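Local coordinates for protein DsrH (Allochromatium vinosum, PDB 2HY5) that probably takes part, together with its partners DsrE and DsrF, in the handling of sulfur during intracellular sulfur oxidation, at residues 21-30 / 51-59. Numbering follows the deposited sequence.
Sequences LKFATEGASV and TEALGKLKL
Ser29 and Val30 pair in parallel with Lys58 and Leu59, and three backbone hydrogen bonds join the segments: Gly27 N to Lys56 O, Lys58 N to Ala28 O, and Val30 N to Lys58 O. The first of these, 3.0 Å from Gly27 N to Lys56 O and almost straight at 171°, ties the type II turn of Thr25 to Ala28 to the loop entering the neighbouring strand; the positive phi of Gly27 suits that turn. From the loop before strand 58-62, Leu57 packs against the turn and strand of residues 21-30. Its CD2 sits 3.7 Å from Ala24 CB and also meets Ala28 CB, while its CD1 crosses to Val30 CG2 and Leu21 CD2. Leu21 in turn lays CD2 3.8 Å from Ala53 CB, joining helix 16-23 to helix 47-53. On the same side of the sheet, Val30 and Leu59 run side by side, with Val30 CB 3.7 Å from Leu59 CD2. Ser29 and Lys58 occupy the other side, where Ser29 OG lies alongside CB and CD of the extended lysine chain. Lys56 takes a different course: bends at chi2 (-65°) and chi4 (-50°) bring NZ back to the end of helix 16-23. There a water accepts from Lys56 NZ at 2.9 Å and lies within donating distance of Leu21 O and Ala24 O, with more acceptors near it than it has protons to give, so the ammonium probably complements the partial negative charge of the helix end. Beyond this contact, Thr25 OG1 is hydrogen-bonded to OD1 of Asn128 in the neighbouring DsrF chain, which puts the turn after helix 16-23 at a subunit interface. The paired strands 29-32 and 58-62, linked through helix 47-53, form a beta-alpha-beta crossover in the parallel sheet of this DsrEFH-like alpha/beta fold.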
loop_
_atom_site.group_PDB
_atom_site.type_symbol
_atom_site.label_atom_id
_atom_site.label_comp_id
_atom_site.label_asym_id
_atom_site.label_seq_id
_atom_site.Cartn_x
_atom_site.Cartn_y
_atom_site.Cartn_z
ATOM N N LEU C 21 -6.586 18.826 3.863
ATOM C CA LEU C 21 -6.675 20.136 4.498
ATOM C C LEU C 21 -6.654 21.286 3.500
ATOM O O LEU C 21 -7.157 22.372 3.789
ATOM C CB LEU C 21 -5.543 20.302 5.519
ATOM C CG LEU C 21 -5.568 19.315 6.692
ATOM C CD1 LEU C 21 -4.464 19.668 7.675
ATOM C CD2 LEU C 21 -6.925 19.356 7.386
ATOM N N LYS C 22 -6.075 21.049 2.327
ATOM C CA LYS C 22 -6.013 22.078 1.296
ATOM C C LYS C 22 -7.347 22.248 0.572
ATOM O O LYS C 22 -7.746 23.370 0.246
ATOM C CB LYS C 22 -4.934 21.743 0.262
ATOM C CG LYS C 22 -4.974 22.653 -0.955
ATOM C CD LYS C 22 -3.870 22.343 -1.949
ATOM C CE LYS C 22 -4.000 23.230 -3.182
ATOM N NZ LYS C 22 -2.903 23.021 -4.167
ATOM N N PHE C 23 -8.044 21.143 0.331
ATOM C CA PHE C 23 -9.304 21.207 -0.401
ATOM C C PHE C 23 -10.580 21.237 0.433
ATOM O O PHE C 23 -11.639 21.595 -0.079
ATOM C CB PHE C 23 -9.374 20.060 -1.414
ATOM C CG PHE C 23 -8.330 20.144 -2.494
ATOM C CD1 PHE C 23 -7.156 19.403 -2.411
ATOM C CD2 PHE C 23 -8.513 20.984 -3.584
ATOM C CE1 PHE C 23 -6.177 19.508 -3.393
ATOM C CE2 PHE C 23 -7.540 21.099 -4.571
ATOM C CZ PHE C 23 -6.372 20.356 -4.478
ATOM N N ALA C 24 -10.495 20.863 1.705
ATOM C CA ALA C 24 -11.674 20.886 2.569
ATOM C C ALA C 24 -12.091 22.340 2.745
ATOM O O ALA C 24 -11.245 23.208 2.949
ATOM C CB ALA C 24 -11.349 20.269 3.920
ATOM N N THR C 25 -13.390 22.611 2.668
ATOM C CA THR C 25 -13.874 23.980 2.809
ATOM C C THR C 25 -14.540 24.259 4.148
ATOM O O THR C 25 -14.886 23.340 4.892
ATOM C CB THR C 25 -14.861 24.337 1.678
ATOM O OG1 THR C 25 -15.950 23.408 1.675
ATOM C CG2 THR C 25 -14.159 24.289 0.332
ATOM N N GLU C 26 -14.706 25.545 4.444
ATOM C CA GLU C 26 -15.326 26.005 5.683
ATOM C C GLU C 26 -16.580 25.208 6.020
ATOM O O GLU C 26 -17.480 25.084 5.194
ATOM C CB GLU C 26 -15.690 27.488 5.552
ATOM C CG GLU C 26 -16.560 28.041 6.675
ATOM C CD GLU C 26 -15.779 28.329 7.941
ATOM O OE1 GLU C 26 -14.849 29.160 7.886
ATOM O OE2 GLU C 26 -16.097 27.731 8.991
ATOM N N GLY C 27 -16.633 24.672 7.235
ATOM C CA GLY C 27 -17.799 23.919 7.658
ATOM C C GLY C 27 -17.704 22.418 7.465
ATOM O O GLY C 27 -18.512 21.666 8.014
ATOM N N ALA C 28 -16.722 21.976 6.687
ATOM C CA ALA C 28 -16.551 20.550 6.433
ATOM C C ALA C 28 -15.983 19.847 7.659
ATOM O O ALA C 28 -15.450 20.483 8.570
ATOM C CB ALA C 28 -15.627 20.341 5.237
ATOM N N SER C 29 -16.105 18.526 7.678
ATOM C CA SER C 29 -15.586 17.741 8.783
ATOM C C SER C 29 -14.506 16.803 8.270
ATOM O O SER C 29 -14.542 16.368 7.120
ATOM C CB SER C 29 -16.704 16.933 9.439
ATOM O OG SER C 29 -17.660 17.788 10.040
ATOM N N VAL C 30 -13.539 16.508 9.129
ATOM C CA VAL C 30 -12.453 15.613 8.777
ATOM C C VAL C 30 -12.295 14.590 9.892
ATOM O O VAL C 30 -12.216 14.945 11.071
ATOM C CB VAL C 30 -11.115 16.377 8.611
ATOM C CG1 VAL C 30 -10.008 15.404 8.252
ATOM C CG2 VAL C 30 -11.242 17.440 7.532
ATOM N N THR C 51 -3.679 22.589 13.707
ATOM C CA THR C 51 -4.299 23.604 14.550
ATOM C C THR C 51 -4.925 24.691 13.681
ATOM O O THR C 51 -6.027 25.163 13.959
ATOM C CB THR C 51 -3.272 24.238 15.506
ATOM O OG1 THR C 51 -2.740 23.223 16.371
ATOM C CG2 THR C 51 -3.926 25.324 16.352
ATOM N N GLU C 52 -4.220 25.085 12.624
ATOM C CA GLU C 52 -4.735 26.099 11.715
ATOM C C GLU C 52 -6.043 25.624 11.087
ATOM O O GLU C 52 -6.974 26.406 10.911
ATOM C CB GLU C 52 -3.712 26.398 10.616
ATOM C CG GLU C 52 -2.976 27.716 10.789
ATOM C CD GLU C 52 -3.880 28.921 10.600
ATOM O OE1 GLU C 52 -4.850 29.072 11.373
ATOM O OE2 GLU C 52 -3.621 29.719 9.674
ATOM N N ALA C 53 -6.107 24.339 10.756
ATOM C CA ALA C 53 -7.298 23.762 10.139
ATOM C C ALA C 53 -8.514 23.850 11.058
ATOM O O ALA C 53 -9.643 24.024 10.594
ATOM C CB ALA C 53 -7.035 22.308 9.756
ATOM N N LEU C 54 -8.282 23.727 12.361
ATOM C CA LEU C 54 -9.364 23.805 13.339
ATOM C C LEU C 54 -10.093 25.135 13.219
ATOM O O LEU C 54 -11.225 25.281 13.683
ATOM C CB LEU C 54 -8.807 23.646 14.755
ATOM C CG LEU C 54 -8.394 22.229 15.154
ATOM C CD1 LEU C 54 -7.661 22.255 16.486
ATOM C CD2 LEU C 54 -9.636 21.351 15.237
ATOM N N GLY C 55 -9.437 26.101 12.587
ATOM C CA GLY C 55 -10.031 27.414 12.413
ATOM C C GLY C 55 -11.213 27.446 11.462
ATOM O O GLY C 55 -12.060 28.331 11.561
ATOM N N LYS C 56 -11.290 26.493 10.537
ATOM C CA LYS C 56 -12.408 26.482 9.599
ATOM C C LYS C 56 -13.081 25.126 9.435
ATOM O O LYS C 56 -14.168 25.035 8.870
ATOM C CB LYS C 56 -11.963 27.006 8.225
ATOM C CG LYS C 56 -11.230 26.012 7.325
ATOM C CD LYS C 56 -9.891 25.572 7.891
ATOM C CE LYS C 56 -8.940 25.161 6.771
ATOM N NZ LYS C 56 -9.553 24.204 5.806
ATOM N N LEU C 57 -12.441 24.076 9.939
ATOM C CA LEU C 57 -12.984 22.725 9.831
ATOM C C LEU C 57 -13.244 22.111 11.199
ATOM O O LEU C 57 -12.670 22.540 12.197
ATOM C CB LEU C 57 -11.992 21.816 9.098
ATOM C CG LEU C 57 -11.442 22.241 7.737
ATOM C CD1 LEU C 57 -10.357 21.252 7.319
ATOM C CD2 LEU C 57 -12.564 22.294 6.705
ATOM N N LYS C 58 -14.116 21.104 11.234
ATOM C CA LYS C 58 -14.408 20.373 12.461
ATOM C C LYS C 58 -13.577 19.096 12.328
ATOM O O LYS C 58 -13.787 18.317 11.399
ATOM C CB LYS C 58 -15.892 20.006 12.543
ATOM C CG LYS C 58 -16.839 21.192 12.500
ATOM C CD LYS C 58 -18.287 20.722 12.551
ATOM C CE LYS C 58 -19.254 21.893 12.534
ATOM N NZ LYS C 58 -20.668 21.444 12.675
ATOM N N LEU C 59 -12.632 18.891 13.237
ATOM C CA LEU C 59 -11.770 17.712 13.175
ATOM C C LEU C 59 -12.156 16.671 14.217
ATOM O O LEU C 59 -12.470 17.006 15.364
ATOM C CB LEU C 59 -10.308 18.112 13.392
ATOM C CG LEU C 59 -9.706 19.198 12.498
ATOM C CD1 LEU C 59 -8.227 19.354 12.839
ATOM C CD2 LEU C 59 -9.883 18.837 11.031
HETATM O O HOH W 1 -8.659 24.474 3.051
#